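Local coordinates for protein beta-galactosidase (Bacillus circulans, PDB 4MAD) that probably hydrolyses terminal non-reducing beta-D-galactose residues of beta-D-galactosides, as a family 35 glycoside hydrolase, at residues A[389-394]-A[490-495]; A[372-377]-A[496-501]; A[381-386]-A[472-477]. One frame throughout, in Å; residues are numbered along the deposited sequence.

Contact 2 begins first along the chain, at 372-377, and closes last, at 496-501, so it spans the longest loop and encloses the other two. Within it, 381-386 and 389-394 follow one another on the connection from strand 378-380 to strand 395-403, and their partners, 472-477 and 490-495, follow in the same order; contacts 3 and 1 therefore cross. Contact 3 joins that connection to strand 473-480 of the four-stranded sheet, and contact 1 lays it over strand 488-493 of the six-stranded one. Contact 2 brings helix 371-374 against the chain leaving this strand. Contact 1 touches contact 2 through Ser375, and contact 3 through Leu384 and Met386.

Contact 1: residues A[389-394]-A[490-495]; sequences YGQAYG and VYPLPL
Gln391 and Pro492 face each other with their CA atoms 6.6 Å apart, and the backbones draw together toward Gly394 and Pro494, whose CA atoms are separated by 4.6 Å. At the wider end, Val490 and Tyr389 approach from opposite directions in a CH-pi contact: Val490 CG2 stands 3.7 Å from the centroid of the Tyr389 ring, only 4° off its normal, while Val490 CG1 lies 3.9 Å from Tyr389 OH. The ring's hydroxyl is engaged by Ser380 and the backbone N of Leu384. Without the ring, as with an alanine here, the Val490 methyl would probably lose its aromatic cover, the backbone N of Leu384 this acceptor, and Ser380 one of its partners. Gln391 shows how one amide can serve two tasks. CG lies opposite the backbone N (chi1 -176°) and the chain continues extended, which carries the amide across to the strand. There OE1 rests 3.2 Å from Pro492 CB, buried with no polar partner in the model. NE2 turns back to its own loop, donating to Tyr393 O at 2.8 Å and 168° from well above that carbonyl's plane, and bonds also to Phe395 O. Tyr393 O receives in addition a CA-H contact from Pro494 CA at 3.3 Å. Gly394 suits the close end, since a side chain there would run into Leu493 O. In the first all-beta domain, 389-394 is part of the connection between strands 378-380 and 395-403, and it packs on strand 488-493, which lies between them in the antiparallel sheet.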
ATOM      1  N   TYR A 389      18.012   2.419  12.244  1.00 16.44           N
ATOM      2  CA  TYR A 389      17.682   3.161  13.419  1.00 18.19           C
ATOM      3  C   TYR A 389      16.351   2.638  13.988  1.00 16.48           C
ATOM      4  O   TYR A 389      15.846   3.192  14.863  1.00 18.88           O
ATOM      5  CB  TYR A 389      17.634   4.650  13.151  1.00 15.95           C
ATOM      6  CG  TYR A 389      18.921   5.255  12.638  1.00 14.82           C
ATOM      7  CD1 TYR A 389      20.053   5.276  13.415  1.00 21.10           C
ATOM      8  CD2 TYR A 389      18.997   5.813  11.414  1.00 15.63           C
ATOM      9  CE1 TYR A 389      21.195   5.814  12.967  1.00 17.00           C
ATOM     10  CE2 TYR A 389      20.141   6.365  10.971  1.00 16.68           C
ATOM     11  CZ  TYR A 389      21.261   6.361  11.770  1.00 18.97           C
ATOM     12  OH  TYR A 389      22.448   6.884  11.362  1.00 16.12           O
ATOM     13  N   GLY A 390      15.867   1.543  13.452  1.00 16.69           N
ATOM     14  CA  GLY A 390      14.605   0.978  13.846  1.00 17.16           C
ATOM     15  C   GLY A 390      13.348   1.615  13.311  1.00 17.66           C
ATOM     16  O   GLY A 390      12.335   1.486  13.915  1.00 16.86           O
ATOM     17  N   GLN A 391      13.442   2.277  12.172  1.00 15.89           N
ATOM     18  CA  GLN A 391      12.326   3.019  11.645  1.00 17.72           C
ATOM     19  C   GLN A 391      11.778   2.519  10.307  1.00 18.71           C
ATOM     20  O   GLN A 391      12.469   2.498   9.345  1.00 17.70           O
ATOM     21  CB  GLN A 391      12.710   4.489  11.454  1.00 15.71           C
ATOM     22  CG  GLN A 391      11.543   5.350  10.997  1.00 17.74           C
ATOM     23  CD  GLN A 391      11.922   6.749  10.629  1.00 17.94           C
ATOM     24  OE1 GLN A 391      13.042   7.146  10.804  1.00 18.20           O
ATOM     25  NE2 GLN A 391      10.970   7.500  10.124  1.00 16.69           N
ATOM     26  N   ALA A 392      10.519   2.134  10.291  1.00 16.17           N
ATOM     27  CA  ALA A 392       9.880   1.685   9.073  1.00 17.31           C
ATOM     28  C   ALA A 392       9.448   2.762   8.125  1.00 18.35           C
ATOM     29  O   ALA A 392       9.808   2.766   7.018  1.00 19.67           O
ATOM     30  CB  ALA A 392       8.664   0.825   9.415  1.00 13.55           C
ATOM     31  N   TYR A 393       8.659   3.680   8.642  1.00 16.96           N
ATOM     32  CA  TYR A 393       7.972   4.673   7.834  1.00 15.25           C
ATOM     33  C   TYR A 393       8.166   6.133   8.280  1.00 15.98           C
ATOM     34  O   TYR A 393       8.468   6.390   9.379  1.00 15.75           O
ATOM     35  CB  TYR A 393       6.481   4.375   7.734  1.00 16.98           C
ATOM     36  CG  TYR A 393       6.052   2.938   7.613  1.00 15.89           C
ATOM     37  CD1 TYR A 393       6.381   2.186   6.525  1.00 17.66           C
ATOM     38  CD2 TYR A 393       5.248   2.358   8.566  1.00 14.91           C
ATOM     39  CE1 TYR A 393       5.976   0.907   6.399  1.00 16.23           C
ATOM     40  CE2 TYR A 393       4.883   1.072   8.479  1.00 16.72           C
ATOM     41  CZ  TYR A 393       5.206   0.334   7.391  1.00 18.53           C
ATOM     42  OH  TYR A 393       4.856  -0.942   7.301  1.00 19.59           O
ATOM     43  N   GLY A 394       7.977   7.043   7.347  1.00 15.14           N
ATOM     44  CA  GLY A 394       7.968   8.459   7.623  1.00 13.98           C
ATOM     45  C   GLY A 394       9.144   9.309   7.206  1.00 15.22           C
ATOM     46  O   GLY A 394       9.633   9.140   6.170  1.00 15.01           O
ATOM     47  N   VAL A 490      20.542  11.737  14.579  1.00 17.79           N
ATOM     48  CA  VAL A 490      19.393  11.535  13.717  1.00 17.56           C
ATOM     49  C   VAL A 490      18.152  11.413  14.558  1.00 18.48           C
ATOM     50  O   VAL A 490      18.217  10.940  15.636  1.00 17.04           O
ATOM     51  CB  VAL A 490      19.530  10.304  12.865  1.00 18.62           C
ATOM     52  CG1 VAL A 490      20.804  10.321  12.108  1.00 18.88           C
ATOM     53  CG2 VAL A 490      19.337   9.110  13.675  1.00 20.94           C
ATOM     54  N   TYR A 491      17.066  11.900  13.994  1.00 15.34           N
ATOM     55  CA  TYR A 491      15.796  11.895  14.620  1.00 15.06           C
ATOM     56  C   TYR A 491      14.776  11.199  13.719  1.00 15.81           C
ATOM     57  O   TYR A 491      14.338  11.722  12.772  1.00 16.62           O
ATOM     58  CB  TYR A 491      15.369  13.344  14.901  1.00 12.37           C
ATOM     59  CG  TYR A 491      16.406  14.207  15.638  1.00 15.08           C
ATOM     60  CD1 TYR A 491      16.390  14.346  16.982  1.00 22.92           C
ATOM     61  CD2 TYR A 491      17.384  14.864  14.966  1.00 16.54           C
ATOM     62  CE1 TYR A 491      17.360  15.114  17.635  1.00 23.47           C
ATOM     63  CE2 TYR A 491      18.336  15.625  15.595  1.00 26.14           C
ATOM     64  CZ  TYR A 491      18.328  15.751  16.931  1.00 26.12           C
ATOM     65  OH  TYR A 491      19.270  16.510  17.577  1.00 29.26           O
ATOM     66  N   PRO A 492      14.453   9.993  14.068  1.00 18.39           N
ATOM     67  CA  PRO A 492      13.472   9.258  13.311  1.00 15.95           C
ATOM     68  C   PRO A 492      12.078   9.859  13.588  1.00 17.76           C
ATOM     69  O   PRO A 492      11.735  10.058  14.690  1.00 18.40           O
ATOM     70  CB  PRO A 492      13.602   7.864  13.867  1.00 20.17           C
ATOM     71  CG  PRO A 492      14.948   7.815  14.452  1.00 20.19           C
ATOM     72  CD  PRO A 492      15.141   9.132  15.019  1.00 20.09           C
ATOM     73  N   LEU A 493      11.294  10.080  12.544  1.00 16.88           N
ATOM     74  CA  LEU A 493      10.013  10.721  12.626  1.00 15.69           C
ATOM     75  C   LEU A 493       8.921   9.890  11.918  1.00 16.14           C
ATOM     76  O   LEU A 493       8.528  10.172  10.861  1.00 16.41           O
ATOM     77  CB  LEU A 493      10.074  12.145  12.060  1.00 15.61           C
ATOM     78  CG  LEU A 493      10.992  13.166  12.735  1.00 15.66           C
ATOM     79  CD1 LEU A 493      11.392  14.345  11.908  1.00 16.26           C
ATOM     80  CD2 LEU A 493      10.521  13.530  14.012  1.00 18.22           C
ATOM     81  N   PRO A 494       8.526   8.829  12.577  1.00 16.42           N
ATOM     82  CA  PRO A 494       7.457   7.939  12.129  1.00 16.76           C
ATOM     83  C   PRO A 494       6.051   8.562  12.293  1.00 15.48           C
ATOM     84  O   PRO A 494       5.110   8.071  11.771  1.00 16.61           O
ATOM     85  CB  PRO A 494       7.589   6.747  13.051  1.00 18.10           C
ATOM     86  CG  PRO A 494       8.299   7.234  14.203  1.00 17.60           C
ATOM     87  CD  PRO A 494       9.171   8.353  13.795  1.00 17.83           C
ATOM     88  N   LEU A 495       5.983   9.609  13.084  1.00 15.47           N
ATOM     89  CA  LEU A 495       4.777  10.386  13.293  1.00 16.23           C
ATOM     90  C   LEU A 495       3.643   9.527  13.855  1.00 17.10           C
ATOM     91  O   LEU A 495       2.532   9.763  13.558  1.00 19.31           O
ATOM     92  CB  LEU A 495       4.340  11.060  12.020  1.00 15.65           C
ATOM     93  CG  LEU A 495       5.299  12.020  11.323  1.00 16.29           C
ATOM     94  CD1 LEU A 495       4.585  12.728  10.235  1.00 20.59           C
ATOM     95  CD2 LEU A 495       5.901  12.967  12.303  1.00 17.94           C
TER

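Contact 2: residues A[372-377]-A[496-501]; sequences HRISTP and KDLSSL
Ile374 and Asp497 both line a surface pocket that holds a molecule of 2-(2-methoxyethoxy)ethanol, probably from the crystallisation liquor, and the two segments meet beside it through a small apolar cluster and a water. The apolar part turns on Ile374 CG2, which is 3.7 Å from Leu501 CD2 and 4.1 Å from Leu498 CD2. With CG1 lodged between the backbone N and the carbonyl carbon (chi1 53°), it is this methyl that addresses the two leucines. Alongside, Arg373 O lies 3.4 Å from Ser500 CB, and the extended arginine chain passes over Ser500 O. The water joins the backbones: it donates to Arg373 O and to Asp497 O (2.7 Å), and accepts from Ser500 N. Asp497 forms an Asx turn, OD1 taking Ser499 N at 3.0 Å from above the carboxylate plane and Ser499 OG at 2.9 Å on its syn lone pair. Overlapping it, a type I beta turn runs from Leu498 to Leu501, closed by Leu501 N bonding to Leu498 O. Ile374, at the end of the short, weakly bonded helix 371-374, touches Leu493 of strand 488-493 and, like Leu501, Phe515 of strand 514-522.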
ATOM      1  N   HIS A 372      12.585  16.824  19.877  1.00 16.94           N
ATOM      2  CA  HIS A 372      12.452  15.971  21.023  1.00 15.60           C
ATOM      3  C   HIS A 372      11.018  15.729  21.478  1.00 16.50           C
ATOM      4  O   HIS A 372      10.752  14.977  22.365  1.00 18.17           O
ATOM      5  CB  HIS A 372      13.232  16.500  22.175  1.00 18.24           C
ATOM      6  CG  HIS A 372      14.677  16.167  22.126  1.00 17.67           C
ATOM      7  ND1 HIS A 372      15.505  16.580  21.113  1.00 22.20           N
ATOM      8  CD2 HIS A 372      15.454  15.511  23.005  1.00 17.27           C
ATOM      9  CE1 HIS A 372      16.731  16.170  21.362  1.00 14.42           C
ATOM     10  NE2 HIS A 372      16.731  15.551  22.519  1.00 23.09           N
ATOM     11  N   ARG A 373      10.136  16.530  20.950  1.00 17.70           N
ATOM     12  CA  ARG A 373       8.710  16.381  21.172  1.00 16.15           C
ATOM     13  C   ARG A 373       8.128  15.163  20.449  1.00 18.82           C
ATOM     14  O   ARG A 373       7.148  14.582  20.836  1.00 19.06           O
ATOM     15  CB  ARG A 373       7.946  17.644  20.825  1.00 17.59           C
ATOM     16  CG  ARG A 373       8.175  18.790  21.786  1.00 17.87           C
ATOM     17  CD  ARG A 373       7.541  20.111  21.346  1.00 18.28           C
ATOM     18  NE  ARG A 373       7.884  21.204  22.211  1.00 17.59           N
ATOM     19  CZ  ARG A 373       7.639  22.466  21.989  1.00 19.71           C
ATOM     20  NH1 ARG A 373       7.060  22.845  20.903  1.00 21.61           N
ATOM     21  NH2 ARG A 373       7.999  23.357  22.859  1.00 17.93           N
ATOM     22  N   ILE A 374       8.738  14.850  19.332  1.00 20.07           N
ATOM     23  CA  ILE A 374       8.266  13.742  18.545  1.00 18.99           C
ATOM     24  C   ILE A 374       9.356  12.750  18.104  1.00 17.84           C
ATOM     25  O   ILE A 374       9.146  12.019  17.211  1.00 19.43           O
ATOM     26  CB  ILE A 374       7.458  14.235  17.364  1.00 21.17           C
ATOM     27  CG1 ILE A 374       8.263  15.256  16.598  1.00 19.32           C
ATOM     28  CG2 ILE A 374       6.217  14.872  17.861  1.00 23.83           C
ATOM     29  CD1 ILE A 374       7.734  15.585  15.300  1.00 26.28           C
ATOM     30  N   SER A 375      10.508  12.767  18.738  1.00 16.41           N
ATOM     31  CA  SER A 375      11.543  11.845  18.411  1.00 15.50           C
ATOM     32  C   SER A 375      12.506  11.685  19.566  1.00 19.20           C
ATOM     33  O   SER A 375      12.421  12.373  20.534  1.00 17.62           O
ATOM     34  CB  SER A 375      12.322  12.303  17.154  1.00 16.21           C
ATOM     35  OG  SER A 375      13.196  11.336  16.656  1.00 17.77           O
ATOM     36  N   THR A 376      13.413  10.743  19.421  1.00 19.98           N
ATOM     37  CA  THR A 376      14.481  10.500  20.359  1.00 21.68           C
ATOM     38  C   THR A 376      15.756  10.401  19.531  1.00 19.83           C
ATOM     39  O   THR A 376      15.806   9.666  18.635  1.00 21.33           O
ATOM     40  CB  THR A 376      14.227   9.230  21.117  1.00 21.67           C
ATOM     41  OG1 THR A 376      12.941   9.301  21.691  1.00 24.67           O
ATOM     42  CG2 THR A 376      15.218   9.060  22.198  1.00 28.66           C
ATOM     43  N   PRO A 377      16.739  11.218  19.809  1.00 20.15           N
ATOM     44  CA  PRO A 377      17.921  11.230  18.963  1.00 20.71           C
ATOM     45  C   PRO A 377      18.746   9.955  19.076  1.00 21.65           C
ATOM     46  O   PRO A 377      18.809   9.396  20.112  1.00 21.32           O
ATOM     47  CB  PRO A 377      18.711  12.411  19.493  1.00 18.55           C
ATOM     48  CG  PRO A 377      18.401  12.449  20.860  1.00 25.04           C
ATOM     49  CD  PRO A 377      16.959  12.086  20.966  1.00 22.01           C
ATOM     50  N   LYS A 496       3.963   8.523  14.626  1.00 17.98           N
ATOM     51  CA  LYS A 496       2.980   7.701  15.321  1.00 21.08           C
ATOM     52  C   LYS A 496       2.219   8.358  16.485  1.00 25.31           C
ATOM     53  O   LYS A 496       1.138   7.958  16.803  1.00 24.08           O
ATOM     54  CB  LYS A 496       3.591   6.366  15.755  1.00 21.50           C
ATOM     55  CG  LYS A 496       4.198   5.559  14.646  1.00 24.14           C
ATOM     56  CD  LYS A 496       4.724   4.232  15.061  1.00 32.55           C
ATOM     57  CE  LYS A 496       5.968   4.310  15.831  1.00 34.49           C
ATOM     58  NZ  LYS A 496       6.686   3.004  15.822  1.00 34.99           N
ATOM     59  N   ASP A 497       2.894   9.249  17.200  1.00 22.38           N
ATOM     60  CA  ASP A 497       2.346   9.852  18.385  1.00 24.73           C
ATOM     61  C   ASP A 497       2.756  11.285  18.432  1.00 22.52           C
ATOM     62  O   ASP A 497       3.859  11.591  18.748  1.00 24.36           O
ATOM     63  CB  ASP A 497       2.843   9.147  19.623  1.00 26.66           C
ATOM     64  CG  ASP A 497       2.582   9.926  20.875  1.00 28.79           C
ATOM     65  OD1 ASP A 497       1.698  10.746  20.852  1.00 25.93           O
ATOM     66  OD2 ASP A 497       3.260   9.701  21.860  1.00 30.97           O
ATOM     67  N   LEU A 498       1.820  12.139  18.087  1.00 21.73           N
ATOM     68  CA  LEU A 498       2.031  13.540  18.029  1.00 21.62           C
ATOM     69  C   LEU A 498       1.598  14.326  19.271  1.00 22.02           C
ATOM     70  O   LEU A 498       1.634  15.497  19.282  1.00 19.78           O
ATOM     71  CB  LEU A 498       1.336  14.091  16.817  1.00 21.24           C
ATOM     72  CG  LEU A 498       1.749  13.513  15.475  1.00 23.74           C
ATOM     73  CD1 LEU A 498       1.137  14.229  14.393  1.00 23.20           C
ATOM     74  CD2 LEU A 498       3.192  13.660  15.376  1.00 24.35           C
ATOM     75  N   SER A 499       1.211  13.618  20.300  1.00 22.39           N
ATOM     76  CA  SER A 499       0.569  14.231  21.430  1.00 23.56           C
ATOM     77  C   SER A 499       1.422  15.200  22.198  1.00 24.28           C
ATOM     78  O   SER A 499       0.923  15.921  22.985  1.00 23.87           O
ATOM     79  CB  SER A 499       0.024  13.204  22.386  1.00 23.70           C
ATOM     80  OG  SER A 499       1.035  12.524  23.015  1.00 27.25           O
ATOM     81  N   SER A 500       2.714  15.113  22.046  1.00 20.59           N
ATOM     82  CA  SER A 500       3.590  16.003  22.783  1.00 21.34           C
ATOM     83  C   SER A 500       3.930  17.330  22.093  1.00 22.29           C
ATOM     84  O   SER A 500       4.503  18.188  22.658  1.00 20.13           O
ATOM     85  CB  SER A 500       4.849  15.280  23.246  1.00 21.93           C
ATOM     86  OG  SER A 500       4.548  14.239  24.115  1.00 22.10           O
ATOM     87  N   LEU A 501       3.487  17.480  20.869  1.00 18.74           N
ATOM     88  CA  LEU A 501       3.687  18.690  20.162  1.00 17.98           C
ATOM     89  C   LEU A 501       3.001  19.814  20.909  1.00 20.77           C
ATOM     90  O   LEU A 501       1.999  19.592  21.503  1.00 18.32           O
ATOM     91  CB  LEU A 501       3.061  18.557  18.794  1.00 19.78           C
ATOM     92  CG  LEU A 501       3.816  17.844  17.682  1.00 18.07           C
ATOM     93  CD1 LEU A 501       3.017  17.800  16.464  1.00 16.76           C
ATOM     94  CD2 LEU A 501       5.139  18.429  17.414  1.00 18.43           C
TER
HETATM   95  O   HOH W   1       4.550  13.430  20.575  1.00 21.82           O

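Contact 3: residues A[381-386]-A[472-477]; sequences EAPLPM and KGITEG
Met386 donates its backbone N-H to Lys472 O at 2.7 Å and 162°, the one hydrogen bond between the two segments, made just before strand 473-480 of the four-stranded antiparallel sheet begins. Pro383 and Pro385 have no N-H to offer and meet the other segment through their rings. Pro385 brings CB to 3.2 Å from Lys472 O, and its N lies near Ile474 O. Pro383 works the other end: its CB is 4.2 Å from Ile474 CG2, and its CG is 3.8 Å from Gly477 CA. Beside the hydrogen bond, Met386 CG sits between the backbone N and the carbonyl carbon (chi1 68°), which sets it alongside Lys472 at 4.1 Å from Lys472 CB. Gly473 allows the close approach, its CA 4.7 Å from Pro385 CA; a side chain here would press on Met386 N, and its backbone angles by themselves call for glycine. Further out, the strand pairs with strand 409-417 of its sheet: Glu476 and Gly477 both face Gln414 in a classic beta bulge, near the corner where the chain turns. The amine of Lys472 bends away from the loop to salt bridges with Asp470 and Asp418. On strand 395-403, a single atom ties both segments, Tyr398 OH, hydrogen-bonded to Leu384 O of the loop and to Ile474 N of the strand.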
ATOM      1  N   GLU A 381      28.365   7.115  13.660  1.00 19.71           N
ATOM      2  CA  GLU A 381      29.526   7.690  13.037  1.00 18.20           C
ATOM      3  C   GLU A 381      29.255   8.099  11.607  1.00 19.89           C
ATOM      4  O   GLU A 381      29.638   9.129  11.191  1.00 18.47           O
ATOM      5  CB  GLU A 381      30.762   6.780  13.185  1.00 19.98           C
ATOM      6  CG  GLU A 381      30.602   5.434  12.569  1.00 20.74           C
ATOM      7  CD  GLU A 381      30.155   4.362  13.534  1.00 30.91           C
ATOM      8  OE1 GLU A 381      29.625   4.694  14.579  1.00 26.42           O
ATOM      9  OE2 GLU A 381      30.321   3.203  13.219  1.00 25.85           O
ATOM     10  N   ALA A 382      28.527   7.251  10.905  1.00 19.78           N
ATOM     11  CA  ALA A 382      28.143   7.454   9.521  1.00 19.94           C
ATOM     12  C   ALA A 382      26.628   7.465   9.388  1.00 20.55           C
ATOM     13  O   ALA A 382      25.964   6.845  10.128  1.00 22.02           O
ATOM     14  CB  ALA A 382      28.654   6.360   8.699  1.00 23.86           C
ATOM     15  N   PRO A 383      26.116   8.181   8.428  1.00 18.37           N
ATOM     16  CA  PRO A 383      24.680   8.165   8.218  1.00 21.07           C
ATOM     17  C   PRO A 383      24.240   6.779   7.793  1.00 20.83           C
ATOM     18  O   PRO A 383      24.800   6.241   6.879  1.00 23.69           O
ATOM     19  CB  PRO A 383      24.483   9.164   7.073  1.00 23.33           C
ATOM     20  CG  PRO A 383      25.736   9.422   6.534  1.00 21.35           C
ATOM     21  CD  PRO A 383      26.821   8.822   7.322  1.00 16.98           C
ATOM     22  N   LEU A 384      23.257   6.222   8.476  1.00 18.14           N
ATOM     23  CA  LEU A 384      22.706   4.932   8.119  1.00 15.56           C
ATOM     24  C   LEU A 384      21.268   5.087   7.566  1.00 13.79           C
ATOM     25  O   LEU A 384      20.650   6.036   7.815  1.00 15.86           O
ATOM     26  CB  LEU A 384      22.670   4.020   9.326  1.00 13.23           C
ATOM     27  CG  LEU A 384      23.963   3.804  10.100  1.00 16.84           C
ATOM     28  CD1 LEU A 384      23.755   3.008  11.328  1.00 18.11           C
ATOM     29  CD2 LEU A 384      24.979   3.197   9.232  1.00 24.77           C
ATOM     30  N   PRO A 385      20.780   4.143   6.806  1.00 16.03           N
ATOM     31  CA  PRO A 385      19.405   4.256   6.333  1.00 17.10           C
ATOM     32  C   PRO A 385      18.438   4.025   7.501  1.00 18.34           C
ATOM     33  O   PRO A 385      18.808   3.463   8.464  1.00 17.47           O
ATOM     34  CB  PRO A 385      19.294   3.145   5.317  1.00 17.38           C
ATOM     35  CG  PRO A 385      20.341   2.213   5.687  1.00 20.38           C
ATOM     36  CD  PRO A 385      21.415   2.925   6.321  1.00 16.31           C
ATOM     37  N   MET A 386      17.203   4.471   7.386  1.00 15.69           N
ATOM     38  CA  MET A 386      16.327   4.576   8.542  1.00 15.42           C
ATOM     39  C   MET A 386      16.031   3.244   9.214  1.00 15.61           C
ATOM     40  O   MET A 386      15.737   3.181  10.334  1.00 17.79           O
ATOM     41  CB  MET A 386      15.019   5.312   8.186  1.00 16.23           C
ATOM     42  CG  MET A 386      14.176   4.569   7.288  1.00 18.29           C
ATOM     43  SD  MET A 386      12.556   5.364   7.175  1.00 17.71           S
ATOM     44  CE  MET A 386      12.957   6.992   6.710  1.00 18.93           C
ATOM     45  N   LYS A 472      15.731   3.116   2.848  1.00 16.94           N
ATOM     46  CA  LYS A 472      15.249   4.462   2.878  1.00 17.24           C
ATOM     47  C   LYS A 472      16.064   5.379   3.843  1.00 20.24           C
ATOM     48  O   LYS A 472      16.698   4.914   4.767  1.00 20.19           O
ATOM     49  CB  LYS A 472      13.758   4.442   3.163  1.00 16.75           C
ATOM     50  CG  LYS A 472      12.994   3.612   2.204  1.00 13.83           C
ATOM     51  CD  LYS A 472      13.072   4.174   0.876  1.00 14.71           C
ATOM     52  CE  LYS A 472      11.795   3.957   0.087  1.00 17.95           C
ATOM     53  NZ  LYS A 472      11.903   4.237  -1.292  1.00 15.88           N
ATOM     54  N   GLY A 473      16.055   6.670   3.568  1.00 17.95           N
ATOM     55  CA  GLY A 473      16.929   7.618   4.215  1.00 16.56           C
ATOM     56  C   GLY A 473      18.089   7.932   3.313  1.00 17.66           C
ATOM     57  O   GLY A 473      17.914   8.200   2.175  1.00 17.51           O
ATOM     58  N   ILE A 474      19.268   7.916   3.899  1.00 17.07           N
ATOM     59  CA  ILE A 474      20.504   8.116   3.187  1.00 16.91           C
ATOM     60  C   ILE A 474      21.193   6.773   3.221  1.00 18.50           C
ATOM     61  O   ILE A 474      21.466   6.266   4.249  1.00 18.98           O
ATOM     62  CB  ILE A 474      21.330   9.191   3.882  1.00 16.56           C
ATOM     63  CG1 ILE A 474      20.614  10.505   3.759  1.00 17.40           C
ATOM     64  CG2 ILE A 474      22.662   9.279   3.311  1.00 16.93           C
ATOM     65  CD1 ILE A 474      21.047  11.507   4.590  1.00 20.48           C
ATOM     66  N   THR A 475      21.358   6.180   2.063  1.00 17.54           N
ATOM     67  CA  THR A 475      21.938   4.866   1.961  1.00 20.46           C
ATOM     68  C   THR A 475      23.405   4.690   2.346  1.00 22.35           C
ATOM     69  O   THR A 475      23.723   3.758   3.000  1.00 22.14           O
ATOM     70  CB  THR A 475      21.695   4.263   0.585  1.00 22.55           C
ATOM     71  OG1 THR A 475      22.297   5.073  -0.396  1.00 18.76           O
ATOM     72  CG2 THR A 475      20.239   4.187   0.342  1.00 24.11           C
ATOM     73  N   GLU A 476      24.281   5.580   1.900  1.00 22.66           N
ATOM     74  CA  GLU A 476      25.706   5.435   2.161  1.00 22.50           C
ATOM     75  C   GLU A 476      26.399   6.577   2.910  1.00 21.94           C
ATOM     76  O   GLU A 476      27.187   6.364   3.788  1.00 21.89           O
ATOM     77  CB  GLU A 476      26.410   5.252   0.830  1.00 21.32           C
ATOM     78  CG  GLU A 476      26.078   3.983   0.119  1.00 25.76           C
ATOM     79  CD  GLU A 476      26.608   3.906  -1.311  1.00 33.66           C
ATOM     80  OE1 GLU A 476      27.762   4.217  -1.555  1.00 30.26           O
ATOM     81  OE2 GLU A 476      25.824   3.556  -2.169  1.00 33.01           O
ATOM     82  N   GLY A 477      26.173   7.777   2.436  1.00 19.14           N
ATOM     83  CA  GLY A 477      26.893   8.919   2.954  1.00 18.15           C
ATOM     84  C   GLY A 477      26.407  10.257   2.453  1.00 16.68           C
ATOM     85  O   GLY A 477      25.604  10.322   1.555  1.00 17.54           O
TER